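Local coordinates for EF0056 (Enterococcus faecalis, PDB 6ORI), which is a surface protein of unresolved function, with an immunoglobulin-like, beta-rich N-terminal region, and is probably connected with biofilm formation, at residues N237-K248 against P339-K350; S204-K212 against F252-W263. All coordinates share one frame; numbering follows the deposited sequence. Where two conformers were deposited one is given.

Contact 1: residues N237-K248 against P339-K350; sequences NGAIILDHKLTK and PIVVRYVLQLTK
Ile340 and Leu246 meet CB to CB at 4.1 Å in a regular antiparallel pairing, which illustrates how two strands far apart in sequence can be zipped along most of their length. The strand directions differ by 164°, nearly antiparallel. Hydrogen-bonded pairs (Ile240–Leu346, Leu242–Tyr344, His244–Val342 and Leu246–Ile340) alternate with non-hydrogen-bonded ones. With CG1 of Ile340 beside its own backbone N (chi1 -63°), CD1 reaches CE of Lys248 at 3.8 Å, crossing this extended lysine chain at about a right angle. The carbonyls of Ser336, Phe332 and Phe252 anchor the amine beyond.

At the far end, Leu348 N donates to Gly238 O at 3.0 Å, almost straight, while the leucine CB and CG rest near the same carbonyl. Asn237 then lays its amide alongside the next backbone, Asn237 CG lying 3.5 Å from Lys350 CA. A water that accepts from Asn237 N sits between the carbonyls of Gly238 and Leu348.

Midway, Asp243 and Arg343 project side by side. The guanidinium grips the carboxylate side-on, Arg343 NE to Asp243 OD1 at 2.7 Å and Arg343 NH2 to Asp243 OD2 at 2.9 Å, both on the syn sides, with the two planes 31° apart. NH2 also bonds Val294 O, which should help fix the arginine's rotation. On the opposite face a water joins His244 ND1 to the Tyr344 hydroxyl, while His244 NE2 is hydrogen-bonded to Thr392 O.

Both strands are interior to a five-stranded sheet: 239-248 is flanked on its other edge by strand 211-221, and 340-348 by strand 277-284. The face carrying Leu242, His244, Leu246 and Leu346 packs on strand 375-382 of a second sheet, as in a beta-sandwich.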
loop_
_atom_site.group_PDB
_atom_site.type_symbol
_atom_site.label_atom_id
_atom_site.label_comp_id
_atom_site.label_asym_id
_atom_site.label_seq_id
_atom_site.Cartn_x
_atom_site.Cartn_y
_atom_site.Cartn_z
ATOM N N ASN A 237 -22.965 1.401 9.378
ATOM C CA ASN A 237 -22.173 2.594 9.652
ATOM C C ASN A 237 -20.941 2.644 8.793
ATOM O O ASN A 237 -20.025 3.425 9.045
ATOM C CB ASN A 237 -21.796 2.629 11.128
ATOM C CG ASN A 237 -23.005 2.699 12.001
ATOM O OD1 ASN A 237 -23.736 3.675 11.941
ATOM N ND2 ASN A 237 -23.269 1.647 12.753
ATOM N N GLY A 238 -20.914 1.844 7.743
ATOM C CA GLY A 238 -19.744 1.785 6.902
ATOM C C GLY A 238 -18.618 1.015 7.563
ATOM O O GLY A 238 -18.741 0.412 8.632
ATOM N N ALA A 239 -17.491 1.000 6.886
ATOM C CA ALA A 239 -16.386 0.162 7.299
ATOM C C ALA A 239 -15.074 0.752 6.865
ATOM O O ALA A 239 -15.002 1.473 5.865
ATOM C CB ALA A 239 -16.543 -1.206 6.709
ATOM N N ILE A 240 -14.024 0.469 7.613
ATOM C CA ILE A 240 -12.688 0.712 7.116
ATOM C C ILE A 240 -12.194 -0.568 6.469
ATOM O O ILE A 240 -12.213 -1.634 7.090
ATOM C CB ILE A 240 -11.728 1.177 8.210
ATOM C CG1 ILE A 240 -12.206 2.511 8.791
ATOM C CG2 ILE A 240 -10.305 1.291 7.648
ATOM C CD1 ILE A 240 -11.514 2.896 10.087
ATOM N N ILE A 241 -11.797 -0.455 5.207
ATOM C CA ILE A 241 -11.313 -1.577 4.417
ATOM C C ILE A 241 -9.809 -1.553 4.389
ATOM O O ILE A 241 -9.204 -0.527 4.097
ATOM C CB ILE A 241 -11.786 -1.495 2.947
ATOM C CG1 ILE A 241 -13.272 -1.136 2.841
ATOM C CG2 ILE A 241 -11.498 -2.794 2.204
ATOM C CD1 ILE A 241 -14.186 -2.054 3.571
ATOM N N LEU A 242 -9.196 -2.679 4.711
ATOM C CA LEU A 242 -7.752 -2.872 4.623
ATOM C C LEU A 242 -7.499 -3.784 3.453
ATOM O O LEU A 242 -7.973 -4.932 3.432
ATOM C CB LEU A 242 -7.165 -3.530 5.862
ATOM C CG LEU A 242 -7.525 -2.954 7.210
ATOM C CD1 LEU A 242 -6.803 -3.719 8.336
ATOM C CD2 LEU A 242 -7.166 -1.491 7.229
ATOM N N ASP A 243 -6.757 -3.299 2.478
ATOM C CA ASP A 243 -6.319 -4.117 1.364
ATOM C C ASP A 243 -4.839 -4.412 1.549
ATOM O O ASP A 243 -3.991 -3.514 1.415
ATOM C CB ASP A 243 -6.602 -3.427 0.032
ATOM C CG ASP A 243 -8.074 -3.537 -0.381
ATOM O OD1 ASP A 243 -8.825 -4.282 0.274
ATOM O OD2 ASP A 243 -8.477 -2.898 -1.367
ATOM N N HIS A 244 -4.555 -5.644 1.945
ATOM C CA HIS A 244 -3.196 -6.113 2.131
ATOM C C HIS A 244 -2.743 -6.695 0.809
ATOM O O HIS A 244 -3.241 -7.729 0.367
ATOM C CB HIS A 244 -3.173 -7.163 3.247
ATOM C CG HIS A 244 -1.817 -7.745 3.509
ATOM N ND1 HIS A 244 -1.651 -9.005 4.057
ATOM C CD2 HIS A 244 -0.574 -7.230 3.364
ATOM C CE1 HIS A 244 -0.364 -9.245 4.200
ATOM N NE2 HIS A 244 0.312 -8.189 3.771
ATOM N N LYS A 245 -1.816 -6.005 0.151
ATOM C CA LYS A 245 -1.378 -6.413 -1.172
ATOM C C LYS A 245 0.055 -6.938 -1.141
ATOM O O LYS A 245 0.943 -6.312 -0.557
ATOM C CB LYS A 245 -1.517 -5.251 -2.160
ATOM C CG LYS A 245 -1.254 -5.652 -3.606
ATOM C CD LYS A 245 -1.553 -4.520 -4.593
ATOM C CE LYS A 245 -1.443 -5.004 -6.034
ATOM N NZ LYS A 245 -1.772 -3.906 -6.974
ATOM N N LEU A 246 0.249 -8.100 -1.746
ATOM C CA LEU A 246 1.532 -8.784 -1.796
ATOM C C LEU A 246 2.054 -8.790 -3.214
ATOM O O LEU A 246 1.367 -9.253 -4.138
ATOM C CB LEU A 246 1.401 -10.221 -1.281
ATOM C CG LEU A 246 0.872 -10.320 0.144
ATOM C CD1 LEU A 246 0.683 -11.767 0.499
ATOM C CD2 LEU A 246 1.808 -9.684 1.114
ATOM N N THR A 247 3.239 -8.230 -3.382
ATOM C CA THR A 247 3.947 -8.177 -4.656
ATOM C C THR A 247 4.909 -9.355 -4.670
ATOM O O THR A 247 5.769 -9.458 -3.780
ATOM C CB THR A 247 4.726 -6.862 -4.703
ATOM O OG1 THR A 247 3.809 -5.754 -4.606
ATOM C CG2 THR A 247 5.602 -6.756 -5.944
ATOM N N LYS A 248 4.788 -10.224 -5.657
ATOM C CA LYS A 248 5.651 -11.385 -5.728
ATOM C C LYS A 248 7.014 -11.091 -6.335
ATOM O O LYS A 248 7.196 -10.127 -7.070
ATOM C CB LYS A 248 4.983 -12.472 -6.558
ATOM C CG LYS A 248 3.701 -13.015 -5.956
ATOM C CD LYS A 248 3.133 -14.154 -6.836
ATOM C CE LYS A 248 1.830 -14.684 -6.307
ATOM N NZ LYS A 248 1.398 -15.877 -7.104
ATOM N N PRO A 339 -0.033 -10.226 -8.481
ATOM C CA PRO A 339 -0.060 -9.965 -7.037
ATOM C C PRO A 339 -1.298 -10.536 -6.375
ATOM O O PRO A 339 -2.251 -10.988 -7.019
ATOM C CB PRO A 339 -0.094 -8.438 -6.951
ATOM C CG PRO A 339 -0.715 -8.020 -8.239
ATOM C CD PRO A 339 -0.245 -9.007 -9.273
ATOM N N ILE A 340 -1.245 -10.513 -5.058
ATOM C CA ILE A 340 -2.298 -11.023 -4.196
ATOM C C ILE A 340 -2.882 -9.877 -3.396
ATOM O O ILE A 340 -2.147 -9.024 -2.904
ATOM C CB ILE A 340 -1.706 -12.053 -3.229
ATOM C CG1 ILE A 340 -1.151 -13.251 -4.012
ATOM C CG2 ILE A 340 -2.723 -12.445 -2.160
ATOM C CD1 ILE A 340 -0.244 -14.150 -3.225
ATOM N N VAL A 341 -4.194 -9.856 -3.238
ATOM C CA VAL A 341 -4.869 -8.903 -2.364
ATOM C C VAL A 341 -5.716 -9.683 -1.374
ATOM O O VAL A 341 -6.550 -10.497 -1.797
ATOM C CB VAL A 341 -5.746 -7.908 -3.149
ATOM C CG1 VAL A 341 -6.508 -6.996 -2.214
ATOM C CG2 VAL A 341 -4.898 -7.072 -4.081
ATOM N N VAL A 342 -5.470 -9.443 -0.091
ATOM C CA VAL A 342 -6.257 -9.983 1.023
ATOM C C VAL A 342 -7.000 -8.794 1.576
ATOM O O VAL A 342 -6.386 -7.792 1.913
ATOM C CB VAL A 342 -5.331 -10.597 2.094
ATOM C CG1 VAL A 342 -6.136 -11.139 3.271
ATOM C CG2 VAL A 342 -4.468 -11.708 1.473
ATOM N N ARG A 343 -8.317 -8.891 1.667
ATOM C CA ARG A 343 -9.133 -7.758 2.081
ATOM C C ARG A 343 -9.776 -8.018 3.440
ATOM O O ARG A 343 -10.398 -9.078 3.658
ATOM C CB ARG A 343 -10.189 -7.465 1.008
ATOM C CG ARG A 343 -11.212 -6.438 1.456
ATOM C CD ARG A 343 -12.021 -5.965 0.277
ATOM N NE ARG A 343 -11.164 -5.254 -0.667
ATOM C CZ ARG A 343 -11.377 -5.133 -1.974
ATOM N NH1 ARG A 343 -12.430 -5.684 -2.540
ATOM N NH2 ARG A 343 -10.498 -4.476 -2.725
ATOM N N TYR A 344 -9.667 -7.040 4.338
ATOM C CA TYR A 344 -10.327 -7.071 5.629
ATOM C C TYR A 344 -11.322 -5.932 5.714
ATOM O O TYR A 344 -11.013 -4.767 5.372
ATOM C CB TYR A 344 -9.294 -6.963 6.752
ATOM C CG TYR A 344 -8.247 -8.038 6.694
ATOM C CD1 TYR A 344 -8.570 -9.355 6.997
ATOM C CD2 TYR A 344 -6.933 -7.750 6.373
ATOM C CE1 TYR A 344 -7.659 -10.340 6.948
ATOM C CE2 TYR A 344 -5.983 -8.756 6.319
ATOM C CZ TYR A 344 -6.351 -10.040 6.629
ATOM O OH TYR A 344 -5.484 -11.092 6.612
ATOM N N VAL A 345 -12.538 -6.252 6.129
ATOM C CA VAL A 345 -13.615 -5.282 6.251
ATOM C C VAL A 345 -13.915 -5.068 7.738
ATOM O O VAL A 345 -14.423 -5.976 8.402
ATOM C CB VAL A 345 -14.861 -5.778 5.519
ATOM C CG1 VAL A 345 -15.972 -4.771 5.638
ATOM C CG2 VAL A 345 -14.566 -6.089 4.055
ATOM N N LEU A 346 -13.606 -3.883 8.246
ATOM C CA LEU A 346 -13.773 -3.549 9.663
ATOM C C LEU A 346 -15.048 -2.758 9.786
ATOM O O LEU A 346 -15.063 -1.565 9.517
ATOM C CB LEU A 346 -12.591 -2.700 10.164
ATOM C CG LEU A 346 -11.173 -3.193 9.841
ATOM C CD1 LEU A 346 -10.135 -2.245 10.390
ATOM C CD2 LEU A 346 -10.950 -4.560 10.416
ATOM N N GLN A 347 -16.124 -3.414 10.178
ATOM C CA GLN A 347 -17.405 -2.748 10.314
ATOM C C GLN A 347 -17.396 -1.840 11.524
ATOM O O GLN A 347 -16.997 -2.240 12.607
ATOM C CB GLN A 347 -18.511 -3.783 10.441
ATOM C CG GLN A 347 -18.542 -4.774 9.273
ATOM C CD GLN A 347 -19.855 -5.510 9.162
ATOM O OE1 GLN A 347 -20.538 -5.737 10.162
ATOM N NE2 GLN A 347 -20.222 -5.886 7.941
ATOM N N LEU A 348 -17.791 -0.590 11.335
ATOM C CA LEU A 348 -17.825 0.358 12.435
ATOM C C LEU A 348 -19.119 0.238 13.230
ATOM O O LEU A 348 -20.171 -0.055 12.687
ATOM C CB LEU A 348 -17.682 1.772 11.893
ATOM C CG LEU A 348 -16.390 2.042 11.126
ATOM C CD1 LEU A 348 -16.454 3.430 10.533
ATOM C CD2 LEU A 348 -15.170 1.875 11.987
ATOM N N THR A 349 -19.035 0.520 14.529
ATOM C CA THR A 349 -20.187 0.415 15.425
ATOM C C THR A 349 -21.046 1.656 15.381
ATOM O O THR A 349 -22.209 1.613 15.784
ATOM C CB THR A 349 -19.743 0.248 16.869
ATOM O OG1 THR A 349 -18.878 1.329 17.198
ATOM C CG2 THR A 349 -19.017 -1.072 17.079
ATOM N N LYS A 350 -20.473 2.759 14.928
ATOM C CA LYS A 350 -21.221 3.994 14.736
ATOM C C LYS A 350 -20.520 4.779 13.637
ATOM O O LYS A 350 -19.396 4.440 13.250
ATOM C CB LYS A 350 -21.318 4.791 16.042
ATOM C CG LYS A 350 -19.999 5.115 16.658
ATOM C CD LYS A 350 -20.155 5.679 18.064
ATOM C CE LYS A 350 -20.624 4.621 19.032
ATOM N NZ LYS A 350 -20.631 5.098 20.438
HETATM O O HOH W 1 -20.983 -0.686 9.984
HETATM O O HOH W 2 -22.490 -1.598 12.891
HETATM O O HOH W 3 -2.891 -10.633 6.070
#

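Contact 2: residues S204-K212 against F252-W263; sequences SENNSDQFK and FSYSTSAKGTPW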
loop_
_atom_site.group_PDB
_atom_site.type_symbol
_atom_site.label_atom_id
_atom_site.label_comp_id
_atom_site.label_asym_id
_atom_site.label_seq_id
_atom_site.Cartn_x
_atom_site.Cartn_y
_atom_site.Cartn_z
ATOM N N SER A 204 10.658 -15.680 9.172
ATOM C CA SER A 204 10.652 -17.082 8.800
ATOM C C SER A 204 11.737 -17.422 7.781
ATOM O O SER A 204 12.037 -16.619 6.898
ATOM C CB SER A 204 9.277 -17.425 8.197
ATOM O OG SER A 204 9.205 -18.784 7.841
ATOM N N GLU A 205 12.260 -18.642 7.861
ATOM C CA GLU A 205 13.135 -19.184 6.815
ATOM C C GLU A 205 12.355 -19.880 5.686
ATOM O O GLU A 205 12.916 -20.365 4.719
ATOM C CB GLU A 205 14.133 -20.159 7.448
ATOM C CG GLU A 205 15.051 -19.452 8.421
ATOM C CD GLU A 205 15.995 -20.383 9.127
ATOM O OE1 GLU A 205 16.146 -20.272 10.372
ATOM O OE2 GLU A 205 16.617 -21.214 8.436
ATOM N N ASN A 206 11.039 -19.929 5.806
ATOM C CA ASN A 206 10.202 -20.530 4.786
ATOM C C ASN A 206 9.884 -19.573 3.645
ATOM O O ASN A 206 9.374 -18.477 3.875
ATOM C CB ASN A 206 8.916 -21.021 5.434
ATOM C CG ASN A 206 9.169 -22.110 6.430
ATOM O OD1 ASN A 206 9.878 -23.065 6.137
ATOM N ND2 ASN A 206 8.621 -21.960 7.612
ATOM N N ASN A 207 10.204 -19.979 2.421
ATOM C CA ASN A 207 9.814 -19.231 1.229
ATOM C C ASN A 207 10.246 -17.788 1.315
ATOM O O ASN A 207 9.480 -16.872 0.952
ATOM C CB ASN A 207 8.306 -19.336 1.049
ATOM C CG ASN A 207 7.826 -20.784 1.100
ATOM O OD1 ASN A 207 7.265 -21.223 2.102
ATOM N ND2 ASN A 207 8.099 -21.548 0.053
ATOM N N SER A 208 11.481 -17.564 1.753
ATOM C CA SER A 208 11.938 -16.215 2.060
ATOM C C SER A 208 12.305 -15.370 0.836
ATOM O O SER A 208 12.594 -14.183 0.997
ATOM C CB SER A 208 13.150 -16.297 2.956
ATOM O OG SER A 208 14.149 -17.033 2.287
ATOM N N ASP A 209 12.282 -15.971 -0.361
ATOM C CA ASP A 209 12.582 -15.274 -1.609
ATOM C C ASP A 209 11.380 -15.239 -2.546
ATOM O O ASP A 209 11.553 -15.010 -3.757
ATOM C CB ASP A 209 13.761 -15.955 -2.313
ATOM C CG ASP A 209 13.506 -17.419 -2.628
ATOM O OD1 ASP A 209 12.476 -17.982 -2.180
ATOM O OD2 ASP A 209 14.359 -18.014 -3.339
ATOM N N GLN A 210 10.169 -15.423 -2.021
ATOM C CA GLN A 210 8.987 -15.494 -2.869
ATOM C C GLN A 210 8.205 -14.191 -2.985
ATOM O O GLN A 210 7.485 -13.975 -3.976
ATOM C CB GLN A 210 8.074 -16.628 -2.404
ATOM C CG GLN A 210 8.710 -17.989 -2.572
ATOM C CD GLN A 210 9.089 -18.246 -3.997
ATOM O OE1 GLN A 210 8.246 -18.178 -4.893
ATOM N NE2 GLN A 210 10.374 -18.475 -4.235
ATOM N N PHE A 211 8.351 -13.317 -1.996
ATOM C CA PHE A 211 7.668 -12.026 -2.012
ATOM C C PHE A 211 8.661 -10.893 -2.038
ATOM O O PHE A 211 9.731 -10.971 -1.428
ATOM C CB PHE A 211 6.727 -11.920 -0.822
ATOM C CG PHE A 211 5.596 -12.873 -0.926
ATOM C CD1 PHE A 211 4.519 -12.583 -1.720
ATOM C CD2 PHE A 211 5.620 -14.088 -0.267
ATOM C CE1 PHE A 211 3.473 -13.466 -1.849
ATOM C CE2 PHE A 211 4.592 -14.968 -0.410
ATOM C CZ PHE A 211 3.517 -14.662 -1.210
ATOM N N LYS A 212 8.305 -9.843 -2.772
ATOM C CA LYS A 212 9.114 -8.659 -2.906
ATOM C C LYS A 212 8.679 -7.527 -1.988
ATOM O O LYS A 212 9.503 -6.759 -1.514
ATOM C CB LYS A 212 9.082 -8.216 -4.365
ATOM C CG LYS A 212 10.128 -7.164 -4.683
ATOM C CD LYS A 212 9.993 -6.573 -6.063
ATOM C CE LYS A 212 10.246 -7.581 -7.148
ATOM N NZ LYS A 212 11.614 -8.176 -7.149
ATOM N N PHE A 252 5.025 -17.535 -7.233
ATOM C CA PHE A 252 4.720 -18.407 -6.089
ATOM C C PHE A 252 3.393 -19.138 -6.203
ATOM O O PHE A 252 2.370 -18.563 -6.568
ATOM C CB PHE A 252 4.697 -17.558 -4.819
ATOM C CG PHE A 252 4.486 -18.338 -3.544
ATOM C CD1 PHE A 252 5.415 -19.270 -3.130
ATOM C CD2 PHE A 252 3.380 -18.105 -2.760
ATOM C CE1 PHE A 252 5.248 -19.959 -1.941
ATOM C CE2 PHE A 252 3.205 -18.784 -1.563
ATOM C CZ PHE A 252 4.135 -19.708 -1.167
ATOM N N SER A 253 3.444 -20.429 -5.897
ATOM C CA SER A 253 2.266 -21.230 -5.625
ATOM C C SER A 253 2.292 -21.699 -4.172
ATOM O O SER A 253 3.197 -22.439 -3.763
ATOM C CB SER A 253 2.241 -22.446 -6.534
ATOM O OG SER A 253 1.283 -23.390 -6.067
ATOM N N TYR A 254 1.288 -21.299 -3.407
ATOM C CA TYR A 254 1.163 -21.780 -2.026
ATOM C C TYR A 254 0.977 -23.280 -1.967
ATOM O O TYR A 254 1.626 -23.962 -1.196
ATOM C CB TYR A 254 -0.007 -21.095 -1.335
ATOM C CG TYR A 254 -0.229 -21.522 0.110
ATOM C CD1 TYR A 254 0.439 -20.886 1.150
ATOM C CD2 TYR A 254 -1.124 -22.537 0.428
ATOM C CE1 TYR A 254 0.240 -21.286 2.476
ATOM C CE2 TYR A 254 -1.341 -22.929 1.742
ATOM C CZ TYR A 254 -0.654 -22.296 2.760
ATOM O OH TYR A 254 -0.839 -22.612 4.089
ATOM N N SER A 255 0.075 -23.778 -2.803
ATOM C CA SER A 255 -0.266 -25.192 -2.818
ATOM C C SER A 255 0.938 -26.072 -3.092
ATOM O O SER A 255 1.136 -27.090 -2.428
ATOM C CB SER A 255 -1.348 -25.425 -3.876
ATOM O OG SER A 255 -2.518 -24.715 -3.529
ATOM N N THR A 256 1.754 -25.687 -4.061
ATOM C CA THR A 256 2.893 -26.526 -4.426
ATOM C C THR A 256 4.134 -26.291 -3.556
ATOM O O THR A 256 4.870 -27.225 -3.276
ATOM C CB THR A 256 3.285 -26.379 -5.891
ATOM O OG1 THR A 256 3.813 -25.077 -6.125
ATOM C CG2 THR A 256 2.105 -26.610 -6.788
ATOM N N SER A 257 4.340 -25.066 -3.081
ATOM C CA SER A 257 5.645 -24.668 -2.581
ATOM C C SER A 257 5.717 -24.162 -1.143
ATOM O O SER A 257 6.803 -24.095 -0.579
ATOM C CB SER A 257 6.219 -23.581 -3.495
ATOM O OG SER A 257 6.290 -24.041 -4.833
ATOM N N ALA A 258 4.603 -23.780 -0.524
ATOM C CA ALA A 258 4.700 -23.226 0.815
ATOM C C ALA A 258 5.210 -24.250 1.813
ATOM O O ALA A 258 4.795 -25.397 1.788
ATOM C CB ALA A 258 3.359 -22.696 1.276
ATOM N N LYS A 259 6.103 -23.798 2.690
ATOM C CA LYS A 259 6.636 -24.594 3.790
ATOM C C LYS A 259 6.301 -23.916 5.106
ATOM O O LYS A 259 6.022 -22.721 5.147
ATOM C CB LYS A 259 8.161 -24.736 3.635
ATOM C CG LYS A 259 8.598 -25.364 2.291
ATOM C CD LYS A 259 8.037 -26.747 2.073
ATOM C CE LYS A 259 8.589 -27.760 3.067
ATOM N NZ LYS A 259 10.073 -27.908 2.952
ATOM N N GLY A 260 6.320 -24.660 6.197
ATOM C CA GLY A 260 5.895 -24.115 7.474
ATOM C C GLY A 260 4.395 -23.879 7.510
ATOM O O GLY A 260 3.913 -22.971 8.167
ATOM N N THR A 261 3.667 -24.729 6.797
ATOM C CA THR A 261 2.231 -24.649 6.684
ATOM C C THR A 261 1.517 -25.272 7.881
ATOM O O THR A 261 2.080 -26.116 8.583
ATOM C CB THR A 261 1.794 -25.353 5.400
ATOM O OG1 THR A 261 2.434 -26.641 5.326
ATOM C CG2 THR A 261 2.187 -24.531 4.168
ATOM N N PRO A 262 0.265 -24.870 8.126
ATOM C CA PRO A 262 -0.434 -23.839 7.374
ATOM C C PRO A 262 -0.001 -22.445 7.786
ATOM O O PRO A 262 0.305 -22.145 8.938
ATOM C CB PRO A 262 -1.899 -24.108 7.727
ATOM C CG PRO A 262 -1.833 -24.619 9.138
ATOM C CD PRO A 262 -0.574 -25.453 9.197
ATOM N N TRP A 263 0.023 -21.571 6.795
ATOM C CA TRP A 263 0.302 -20.171 7.078
ATOM C C TRP A 263 -0.916 -19.490 7.680
ATOM O O TRP A 263 -2.047 -19.976 7.567
ATOM C CB TRP A 263 0.680 -19.421 5.812
ATOM C CG TRP A 263 2.024 -19.758 5.235
ATOM C CD1 TRP A 263 2.907 -20.715 5.652
ATOM C CD2 TRP A 263 2.622 -19.123 4.115
ATOM N NE1 TRP A 263 4.030 -20.705 4.851
ATOM C CE2 TRP A 263 3.865 -19.736 3.894
ATOM C CE3 TRP A 263 2.221 -18.083 3.268
ATOM C CZ2 TRP A 263 4.714 -19.337 2.865
ATOM C CZ3 TRP A 263 3.056 -17.696 2.243
ATOM C CH2 TRP A 263 4.295 -18.334 2.049
HETATM O O HOH W 4 7.266 -15.662 -6.140
#
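The end of a short helix, 254-257, is clasped here by an asparagine at the start of a type I beta turn, Asn207 to Gln210, a compact example of one side-chain amide bonding two backbone groups around a helix end, Ser257 O and Lys259 N. Asn207 has left-handed backbone angles, and both ends of its amide are used. Asn207 OD1 accepts from Lys259 N at 2.9 Å, in the plane of its carbonyl and on a lone pair. Asn207 ND2 gives a hydrogen to Ser257 O, also at 2.9 Å, but approaches from above that carbonyl's plane. Two bonds therefore fix the amide's rotation, and Asn207 OD1 also lies 3.3 Å from CZ2 at the edge of the Trp263 ring. The indole is itself steadied by Trp263 NE1, which donates to Lys259 O at 2.8 Å.

Beside this polar clasp lies an aromatic cluster. The chi1 of Phe252 (-176°) swings its ring toward Gln210 and Phe211, and its face receives the edge of Phe211 in an offset edge-to-face pair, centroids 5.4 Å apart and planes at 63°. CE2 of Phe211 meets Trp263 CZ3 at 4.1 Å. Gln210 crosses Phe252 at about a right angle, Gln210 OE1 coming to the ring edge, 3.5 Å from Phe252 CD1. One water ties the two residues together, donating to Gln210 O and OE1 and accepting from Phe252 N.

Ser253 N-caps the helix, and Tyr254 stacks on Phe332. Phe211 opens strand 211-221 and leans on Leu246 and Lys248 of strand 239-248, while Trp263 leads straight into strand 264-269 of the second sheet.

In the fold
The two contacts are joined through neighbouring strands of the five-stranded sheet: 211-221, whose first residues belong to contact 2, and 239-248 of contact 1. Their centres lie 22 Å apart, yet they touch: Lys212 N probably bonds Thr247 O at 2.8 Å, and Phe211 CE1 packs on Leu246 CB at 3.9 Å. In sequence the segments alternate, so the chain runs from the 204-212 turn through strands 211-221 and 239-248, then into helix 254-257, and only much later into 340-348, which closes contact 1. The calcium ion, held by Ser162, Gly372, Asp374, Leu400 and Asp402, lies about 13 Å from the Ile240 side chain; neither contact supplies a ligand.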